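Local structure of prephenate dehydratase:Amino acid-binding ACT (Brucella abortus, 6VH5) at residues 25-30 / 70-75; 103-108 / 192-197; 148-153 / 167-172. The protein probably catalyses the conversion of prephenate to 3-phenylpyruvate, with loss of carbon dioxide and water, in phenylalanine biosynthesis, and binds phenylalanine. One frame throughout, in Å; residues are numbered along the deposited sequence.

Contact 1: 25-30 / 70-75; sequences NRISFQ and LAMIPI
Leu70 meets strand 26-30 through its carbonyl first: Leu70 O accepts from Ser28 N at 2.8 Å and also lies 3.2 Å from Ile27 CA, a CA-H...O contact. Its side chain stands on the same face of the sheet as Ile27, whose CD1 comes to 4.1 Å from Leu70 CB. Ala71 turns to the other face, beside Ser28. The small methyl of Ala71 lies close against the hydroxyl, Ala71 CB 3.2 Å from Ser28 OG; that oxygen is hydrogen-bonded to Ala59 O of helix 56-64, which covers this face. Met72 N then gives a nearly straight bond to Ser28 O (2.9 Å, 169° at the hydrogen), so both polar backbone atoms of Ser28 are engaged by the one neighbour, as parallel pairing requires. Back on the first face, Ile27 sends CG1 anti to its backbone N (chi1 170°), which carries CD1 across the strand to 3.9 Å from Met72 CB. The methionine chain bends at chi2 and chi3, so that its methyl CE stays near Ile27 CD1 (4.2 Å) while the side chain also packs on Cys41 of helix 36-44. Beyond Met72 the strands splay, and a water bridges Met72 O and Gln30 N. These are adjacent parallel strands of an open alpha/beta sheet of the periplasmic-binding-protein type: apolar Ile27, Leu70 and Met72 suit the face under helix 36-44, small Ser28 and Ala71 that under helix 56-64. Two backbone bonds set the register and the apolar contacts of Ile27 add to them; where the strands part, the bridging water replaces a direct bond.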
loop_
_atom_site.group_PDB
_atom_site.type_symbol
_atom_site.label_atom_id
_atom_site.label_comp_id
_atom_site.label_asym_id
_atom_site.label_seq_id
_atom_site.Cartn_x
_atom_site.Cartn_y
_atom_site.Cartn_z
ATOM N N ASN A 25 -19.084 19.663 10.779
ATOM C CA ASN A 25 -19.616 18.383 11.249
ATOM C C ASN A 25 -19.491 17.290 10.199
ATOM O O ASN A 25 -20.173 16.265 10.281
ATOM C CB ASN A 25 -21.078 18.505 11.711
ATOM C CG ASN A 25 -21.520 17.330 12.568
ATOM O OD1 ASN A 25 -20.993 17.100 13.653
ATOM N ND2 ASN A 25 -22.492 16.584 12.078
ATOM N N ARG A 26 -18.631 17.487 9.205
ATOM C CA ARG A 26 -18.409 16.500 8.155
ATOM C C ARG A 26 -17.089 15.779 8.399
ATOM O O ARG A 26 -16.115 16.383 8.859
ATOM C CB ARG A 26 -18.392 17.159 6.773
ATOM C CG ARG A 26 -19.703 17.849 6.383
ATOM C CD ARG A 26 -20.764 16.829 6.047
ATOM N NE ARG A 26 -21.084 16.841 4.625
ATOM C CZ ARG A 26 -21.522 15.788 3.950
ATOM N NH1 ARG A 26 -21.692 14.629 4.566
ATOM N NH2 ARG A 26 -21.783 15.893 2.658
ATOM N N ILE A 27 -17.062 14.487 8.092
ATOM C CA ILE A 27 -15.847 13.689 8.152
ATOM C C ILE A 27 -15.641 13.031 6.797
ATOM O O ILE A 27 -16.476 12.231 6.353
ATOM C CB ILE A 27 -15.889 12.646 9.281
ATOM C CG1 ILE A 27 -14.700 11.686 9.145
ATOM C CG2 ILE A 27 -17.233 11.940 9.330
ATOM C CD1 ILE A 27 -14.360 10.939 10.422
ATOM N N SER A 28 -14.542 13.375 6.132
ATOM C CA SER A 28 -14.297 12.844 4.799
ATOM C C SER A 28 -13.778 11.411 4.853
ATOM O O SER A 28 -13.061 11.015 5.778
ATOM C CB SER A 28 -13.302 13.727 4.052
ATOM O OG SER A 28 -12.084 13.830 4.760
ATOM N N PHE A 29 -14.143 10.632 3.836
ATOM C CA PHE A 29 -13.582 9.302 3.652
ATOM C C PHE A 29 -13.463 9.032 2.159
ATOM O O PHE A 29 -14.183 9.618 1.344
ATOM C CB PHE A 29 -14.448 8.225 4.321
ATOM C CG PHE A 29 -15.777 7.997 3.632
ATOM C CD1 PHE A 29 -15.928 6.984 2.693
ATOM C CD2 PHE A 29 -16.874 8.799 3.919
ATOM C CE1 PHE A 29 -17.151 6.777 2.051
ATOM C CE2 PHE A 29 -18.096 8.595 3.286
ATOM C CZ PHE A 29 -18.235 7.580 2.353
ATOM N N GLN A 30 -12.574 8.105 1.807
ATOM C CA GLN A 30 -12.405 7.693 0.422
ATOM C C GLN A 30 -13.357 6.540 0.130
ATOM O O GLN A 30 -13.339 5.522 0.833
ATOM C CB GLN A 30 -10.957 7.274 0.149
ATOM C CG GLN A 30 -10.641 6.887 -1.302
ATOM C CD GLN A 30 -11.125 5.473 -1.677
ATOM O OE1 GLN A 30 -11.054 4.542 -0.875
ATOM N NE2 GLN A 30 -11.632 5.325 -2.902
ATOM N N LEU A 70 -12.724 16.389 9.912
ATOM C CA LEU A 70 -11.840 15.251 10.121
ATOM C C LEU A 70 -11.841 14.377 8.875
ATOM O O LEU A 70 -12.764 14.431 8.053
ATOM C CB LEU A 70 -12.270 14.389 11.321
ATOM C CG LEU A 70 -12.455 14.986 12.713
ATOM C CD1 LEU A 70 -13.123 13.957 13.636
ATOM C CD2 LEU A 70 -11.118 15.440 13.274
ATOM N N ALA A 71 -10.830 13.515 8.775
ATOM C CA ALA A 71 -10.756 12.538 7.698
ATOM C C ALA A 71 -10.471 11.162 8.279
ATOM O O ALA A 71 -9.639 11.020 9.186
ATOM C CB ALA A 71 -9.673 12.906 6.672
ATOM N N MET A 72 -11.158 10.147 7.738
ATOM C CA MET A 72 -11.022 8.763 8.183
ATOM C C MET A 72 -10.274 7.988 7.104
ATOM O O MET A 72 -10.845 7.666 6.056
ATOM C CB MET A 72 -12.394 8.152 8.469
ATOM C CG MET A 72 -12.356 6.711 8.961
ATOM S SD MET A 72 -11.868 6.462 10.692
ATOM C CE MET A 72 -13.331 7.029 11.555
ATOM N N ILE A 73 -9.013 7.659 7.375
ATOM C CA ILE A 73 -8.090 7.136 6.377
ATOM C C ILE A 73 -7.609 5.755 6.804
ATOM O O ILE A 73 -7.092 5.598 7.911
ATOM C CB ILE A 73 -6.882 8.062 6.162
ATOM C CG1 ILE A 73 -7.347 9.476 5.785
ATOM C CG2 ILE A 73 -5.928 7.440 5.142
ATOM C CD1 ILE A 73 -8.221 9.533 4.556
ATOM N N PRO A 74 -7.763 4.728 5.971
ATOM C CA PRO A 74 -7.184 3.418 6.290
ATOM C C PRO A 74 -5.690 3.395 6.014
ATOM O O PRO A 74 -5.216 3.934 5.010
ATOM C CB PRO A 74 -7.933 2.466 5.347
ATOM C CG PRO A 74 -8.313 3.321 4.183
ATOM C CD PRO A 74 -8.599 4.688 4.755
ATOM N N ILE A 75 -4.938 2.781 6.929
ATOM C CA ILE A 75 -3.494 2.670 6.747
ATOM C C ILE A 75 -2.976 1.252 6.901
ATOM O O ILE A 75 -1.864 0.956 6.429
ATOM C CB ILE A 75 -2.739 3.627 7.692
ATOM C CG1 ILE A 75 -2.992 3.268 9.153
ATOM C CG2 ILE A 75 -3.168 5.083 7.415
ATOM C CD1 ILE A 75 -1.977 3.898 10.088
HETATM O O HOH W 1 -11.079 6.695 3.366
#

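Contact 2: 103-108 / 192-197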
loop_
_atom_site.group_PDB
_atom_site.type_symbol
_atom_site.label_atom_id
_atom_site.label_comp_id
_atom_site.label_asym_id
_atom_site.label_seq_id
_atom_site.Cartn_x
_atom_site.Cartn_y
_atom_site.Cartn_z
ATOM N N LEU A 103 -11.445 -1.824 12.504
ATOM C CA LEU A 103 -12.730 -2.347 12.045
ATOM C C LEU A 103 -12.592 -3.756 11.481
ATOM O O LEU A 103 -11.852 -3.962 10.504
ATOM C CB LEU A 103 -13.350 -1.406 11.009
ATOM C CG LEU A 103 -14.605 -1.922 10.313
ATOM C CD1 LEU A 103 -15.769 -1.895 11.274
ATOM C CD2 LEU A 103 -14.904 -1.010 9.127
ATOM N N PRO A 104 -13.258 -4.753 12.058
ATOM C CA PRO A 104 -13.312 -6.078 11.413
ATOM C C PRO A 104 -14.060 -6.001 10.086
ATOM O O PRO A 104 -15.183 -5.498 10.019
ATOM C CB PRO A 104 -14.060 -6.942 12.434
ATOM C CG PRO A 104 -13.860 -6.226 13.749
ATOM C CD PRO A 104 -13.851 -4.759 13.404
ATOM N N ILE A 105 -13.417 -6.498 9.029
ATOM C CA ILE A 105 -13.941 -6.431 7.666
ATOM C C ILE A 105 -14.753 -7.693 7.381
ATOM O O ILE A 105 -14.242 -8.810 7.512
ATOM C CB ILE A 105 -12.800 -6.267 6.649
ATOM C CG1 ILE A 105 -12.059 -4.965 6.895
ATOM C CG2 ILE A 105 -13.330 -6.294 5.227
ATOM C CD1 ILE A 105 -12.980 -3.766 7.008
ATOM N N HIS A 106 -16.011 -7.519 6.977
ATOM C CA HIS A 106 -16.887 -8.631 6.630
ATOM C C HIS A 106 -17.656 -8.316 5.355
ATOM O O HIS A 106 -18.001 -7.159 5.088
ATOM C CB HIS A 106 -17.865 -8.955 7.767
ATOM C CG HIS A 106 -17.198 -9.464 9.006
ATOM N ND1 HIS A 106 -16.384 -10.577 9.009
ATOM C CD2 HIS A 106 -17.194 -8.989 10.274
ATOM C CE1 HIS A 106 -15.924 -10.777 10.232
ATOM N NE2 HIS A 106 -16.398 -9.826 11.017
ATOM N N PHE A 107 -17.944 -9.366 4.584
ATOM C CA PHE A 107 -18.705 -9.271 3.347
ATOM C C PHE A 107 -20.057 -9.945 3.498
ATOM O O PHE A 107 -20.157 -11.049 4.045
ATOM C CB PHE A 107 -17.969 -9.930 2.183
ATOM C CG PHE A 107 -16.905 -9.087 1.593
ATOM C CD1 PHE A 107 -15.584 -9.299 1.918
ATOM C CD2 PHE A 107 -17.233 -8.062 0.719
ATOM C CE1 PHE A 107 -14.601 -8.510 1.377
ATOM C CE2 PHE A 107 -16.255 -7.268 0.171
ATOM C CZ PHE A 107 -14.933 -7.486 0.506
ATOM N N GLN A 108 -21.088 -9.295 2.964
ATOM C CA GLN A 108 -22.448 -9.811 2.992
ATOM C C GLN A 108 -22.925 -10.043 1.567
ATOM O O GLN A 108 -22.747 -9.180 0.701
ATOM C CB GLN A 108 -23.386 -8.839 3.717
ATOM C CG GLN A 108 -22.773 -8.190 4.956
ATOM C CD GLN A 108 -22.522 -9.183 6.077
ATOM O OE1 GLN A 108 -22.984 -10.326 6.029
ATOM N NE2 GLN A 108 -21.768 -8.758 7.085
ATOM N N ASN A 192 -9.948 -10.449 9.040
ATOM C CA ASN A 192 -9.610 -9.398 8.098
ATOM C C ASN A 192 -9.947 -8.081 8.784
ATOM O O ASN A 192 -11.121 -7.805 9.054
ATOM C CB ASN A 192 -10.377 -9.573 6.792
ATOM C CG ASN A 192 -9.972 -8.561 5.747
ATOM O OD1 ASN A 192 -9.037 -7.787 5.946
ATOM N ND2 ASN A 192 -10.638 -8.592 4.615
ATOM N N VAL A 193 -8.914 -7.320 9.151
ATOM C CA VAL A 193 -9.060 -6.090 9.923
ATOM C C VAL A 193 -8.398 -4.932 9.187
ATOM O O VAL A 193 -7.329 -5.093 8.587
ATOM C CB VAL A 193 -8.458 -6.249 11.332
ATOM C CG1 VAL A 193 -8.800 -5.050 12.190
ATOM C CG2 VAL A 193 -8.977 -7.523 11.969
ATOM N N THR A 194 -9.041 -3.770 9.222
ATOM C CA THR A 194 -8.475 -2.533 8.697
ATOM C C THR A 194 -8.227 -1.555 9.840
ATOM O O THR A 194 -9.080 -1.391 10.723
ATOM C CB THR A 194 -9.388 -1.879 7.644
ATOM O OG1 THR A 194 -9.323 -2.619 6.422
ATOM C CG2 THR A 194 -8.923 -0.439 7.366
ATOM N N ARG A 195 -7.059 -0.927 9.836
ATOM C CA ARG A 195 -6.728 0.096 10.819
ATOM C C ARG A 195 -6.848 1.468 10.175
ATOM O O ARG A 195 -6.180 1.757 9.171
ATOM C CB ARG A 195 -5.330 -0.102 11.389
ATOM C CG ARG A 195 -4.860 1.083 12.242
ATOM C CD ARG A 195 -3.487 0.807 12.884
ATOM N NE ARG A 195 -3.189 1.828 13.876
ATOM C CZ ARG A 195 -2.033 2.466 13.989
ATOM N NH1 ARG A 195 -1.021 2.181 13.184
ATOM N NH2 ARG A 195 -1.897 3.390 14.920
ATOM N N PHE A 196 -7.674 2.316 10.764
ATOM C CA PHE A 196 -7.769 3.692 10.316
ATOM C C PHE A 196 -7.043 4.612 11.291
ATOM O O PHE A 196 -6.851 4.281 12.464
ATOM C CB PHE A 196 -9.230 4.139 10.195
ATOM C CG PHE A 196 -10.057 3.305 9.272
ATOM C CD1 PHE A 196 -10.634 2.120 9.709
ATOM C CD2 PHE A 196 -10.282 3.714 7.969
ATOM C CE1 PHE A 196 -11.410 1.356 8.864
ATOM C CE2 PHE A 196 -11.058 2.953 7.113
ATOM C CZ PHE A 196 -11.622 1.772 7.560
ATOM N N VAL A 197 -6.649 5.780 10.782
ATOM C CA VAL A 197 -6.230 6.911 11.603
ATOM C C VAL A 197 -7.161 8.073 11.290
ATOM O O VAL A 197 -7.576 8.255 10.142
ATOM C CB VAL A 197 -4.762 7.319 11.365
ATOM C CG1 VAL A 197 -3.812 6.298 11.994
ATOM C CG2 VAL A 197 -4.504 7.474 9.877
#
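Leu103 and Thr194 form an antiparallel hydrogen-bonded pair where the outermost strand 96-104 of the first mixed sheet meets strand 193-200, just before the chain leaves for the other sheet. Leu103 N reaches Thr194 O at 3.0 Å, and Thr194 N returns the bond to Leu103 O at 3.1 Å. Pro104, with no N-H to give, fits the following non-hydrogen-bonded pair opposite Val193. A third bond, from Ile105 N to Asn192 O at 2.6 Å, closes this end of the pairing. In this two-lobed, periplasmic-binding-protein-like fold, segment 103-108 is a crossing between the lobes, and Thr194, predicted to be essential for dehydratase activity, lies beside it. Ile105 sets its branches over two polar residues: CG1 comes to 3.6 Å from Thr194 OG1, while CG2 lies 3.6 Å from Asn192 ND2. Asn192 extends its amide anti to the backbone N (chi1 -176°), past the isoleucine, and Asn77 ND2 donates both to Asn192 OD1 and to Thr194 OG1, probably fixing the threonine's orientation. Phe196 receives Leu103 CB at its ring edge, 4.0 Å from CE1, and Thr194 CG2 lies 3.4 Å above the plane of the Phe196 ring, offset toward the rim.

Contact 3: 148-153 / 167-172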
loop_
_atom_site.group_PDB
_atom_site.type_symbol
_atom_site.label_atom_id
_atom_site.label_comp_id
_atom_site.label_asym_id
_atom_site.label_seq_id
_atom_site.Cartn_x
_atom_site.Cartn_y
_atom_site.Cartn_z
ATOM N N GLY A 148 -16.291 -1.631 -10.080
ATOM C CA GLY A 148 -15.251 -0.688 -9.683
ATOM C C GLY A 148 -15.082 -0.550 -8.179
ATOM O O GLY A 148 -13.964 -0.389 -7.682
ATOM N N ASP A 149 -16.182 -0.628 -7.433
ATOM C CA ASP A 149 -16.191 -0.372 -5.998
ATOM C C ASP A 149 -17.168 -1.340 -5.350
ATOM O O ASP A 149 -18.183 -1.699 -5.947
ATOM C CB ASP A 149 -16.578 1.098 -5.710
ATOM C CG ASP A 149 -16.582 1.449 -4.224
ATOM O OD1 ASP A 149 -17.410 0.879 -3.482
ATOM O OD2 ASP A 149 -15.778 2.322 -3.801
ATOM N N THR A 150 -16.843 -1.787 -4.139
ATOM C CA THR A 150 -17.684 -2.771 -3.466
ATOM C C THR A 150 -19.061 -2.199 -3.129
ATOM O O THR A 150 -20.091 -2.778 -3.487
ATOM C CB THR A 150 -16.970 -3.281 -2.220
ATOM O OG1 THR A 150 -15.900 -4.149 -2.620
ATOM C CG2 THR A 150 -17.918 -4.052 -1.363
ATOM N N ALA A 151 -19.101 -1.059 -2.436
ATOM C CA ALA A 151 -20.381 -0.405 -2.170
ATOM C C ALA A 151 -21.104 -0.049 -3.462
ATOM O O ALA A 151 -22.341 -0.063 -3.506
ATOM C CB ALA A 151 -20.164 0.854 -1.325
ATOM N N GLY A 152 -20.351 0.271 -4.522
ATOM C CA GLY A 152 -20.968 0.527 -5.808
ATOM C C GLY A 152 -21.711 -0.676 -6.356
ATOM O O GLY A 152 -22.759 -0.526 -6.985
ATOM N N ALA A 153 -21.202 -1.878 -6.094
ATOM C CA ALA A 153 -21.882 -3.090 -6.534
ATOM C C ALA A 153 -23.261 -3.202 -5.903
ATOM O O ALA A 153 -24.225 -3.599 -6.570
ATOM C CB ALA A 153 -21.035 -4.317 -6.199
ATOM N N ALA A 167 -24.739 -8.978 -4.877
ATOM C CA ALA A 167 -23.549 -8.195 -4.556
ATOM C C ALA A 167 -22.889 -8.713 -3.282
ATOM O O ALA A 167 -23.555 -9.256 -2.396
ATOM C CB ALA A 167 -23.870 -6.696 -4.394
ATOM N N LEU A 168 -21.570 -8.522 -3.199
ATOM C CA LEU A 168 -20.787 -8.746 -1.985
ATOM C C LEU A 168 -20.314 -7.383 -1.503
ATOM O O LEU A 168 -19.489 -6.745 -2.166
ATOM C CB LEU A 168 -19.596 -9.657 -2.258
ATOM C CG LEU A 168 -19.865 -11.068 -2.740
ATOM C CD1 LEU A 168 -18.578 -11.693 -3.234
ATOM C CD2 LEU A 168 -20.445 -11.862 -1.593
ATOM N N ALA A 169 -20.808 -6.957 -0.346
ATOM C CA ALA A 169 -20.617 -5.585 0.104
ATOM C C ALA A 169 -20.678 -5.551 1.621
ATOM O O ALA A 169 -21.144 -6.508 2.255
ATOM C CB ALA A 169 -21.677 -4.658 -0.512
ATOM N N PRO A 170 -20.219 -4.457 2.240
ATOM C CA PRO A 170 -20.332 -4.328 3.696
ATOM C C PRO A 170 -21.785 -4.242 4.129
ATOM O O PRO A 170 -22.658 -3.804 3.378
ATOM C CB PRO A 170 -19.592 -3.016 4.001
ATOM C CG PRO A 170 -18.660 -2.820 2.841
ATOM C CD PRO A 170 -19.452 -3.343 1.659
ATOM N N ARG A 171 -22.025 -4.633 5.385
ATOM C CA ARG A 171 -23.386 -4.672 5.913
ATOM C C ARG A 171 -24.089 -3.325 5.758
ATOM O O ARG A 171 -25.297 -3.280 5.490
ATOM C CB ARG A 171 -23.362 -5.101 7.381
ATOM C CG ARG A 171 -24.705 -4.960 8.089
ATOM C CD ARG A 171 -24.650 -5.447 9.526
ATOM N NE ARG A 171 -24.004 -6.752 9.616
ATOM C CZ ARG A 171 -24.628 -7.917 9.455
ATOM N NH1 ARG A 171 -23.943 -9.048 9.557
ATOM N NH2 ARG A 171 -25.927 -7.953 9.177
ATOM N N LEU A 172 -23.345 -2.221 5.905
ATOM C CA LEU A 172 -23.932 -0.885 5.806
ATOM C C LEU A 172 -24.584 -0.644 4.450
ATOM O O LEU A 172 -25.662 -0.041 4.371
ATOM C CB LEU A 172 -22.871 0.186 6.080
ATOM C CG LEU A 172 -23.300 1.628 5.781
ATOM C CD1 LEU A 172 -24.433 2.074 6.697
ATOM C CD2 LEU A 172 -22.106 2.564 5.923
#
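Apolar contacts carry the meeting of Thr150 with residues 168-170. Thr150 CG2 is the touching branch: with OG1 beside the backbone N (chi1 -73°) and the methyl CG2 anti to that N, the methyl points at the end of strand 165-169, 3.4 Å from Ala169 CA and 3.5 Å from Pro170 CD. One helical turn on, Ala153 CB meets Ala167 CB at 4.1 Å. Alanine suits both sites because the backbones come close, with CA atoms 5.7 Å apart, and Ala167 CB also rests near Ala153 O. The segments belong to the other alpha/beta lobe, where helix 150-160 leads into the central strand 165-169, and the contact packs the first turn of that helix against the strand's C-terminal end and the Pro170 turn into helix 171-176. No hydrogen bond crosses between the two. Leu168 O lies 3.2 Å from the methyl Thr150 CG2 and is hydrogen-bonded to Ser125 OG at the end of strand 122-125. Polar bonding within segment 148-153 shapes the helix start: Asp149, the N-cap, accepts from Gly152 N through OD1 at 3.2 Å, met on the anti side and 33° out of the carboxylate plane, and Ala153 N bonds to Asp149 O at 3.0 Å as the first turn forms.

In the fold
From the N terminus, contact 1 closes first, bringing strand 70-77 back beside strand 26-30 after a passage through helix 36-44, strand 49-53 and helix 56-64. Contact 2 opens later and closes a much longer loop, with contact 3 nested inside it; neither crosses contact 1. Contacts 1 and 2 share one sheet, as strands 70-77 and 193-200 are neighbours, probably bonded through Ile75 N to Arg195 O and Ile73 O to Val197 N. Contact 3 lies in the second sheet's lobe and joins contact 2 through a probable bond from Gln108 N to Ala169 O. Segment 103-108 thus connects the two sheets.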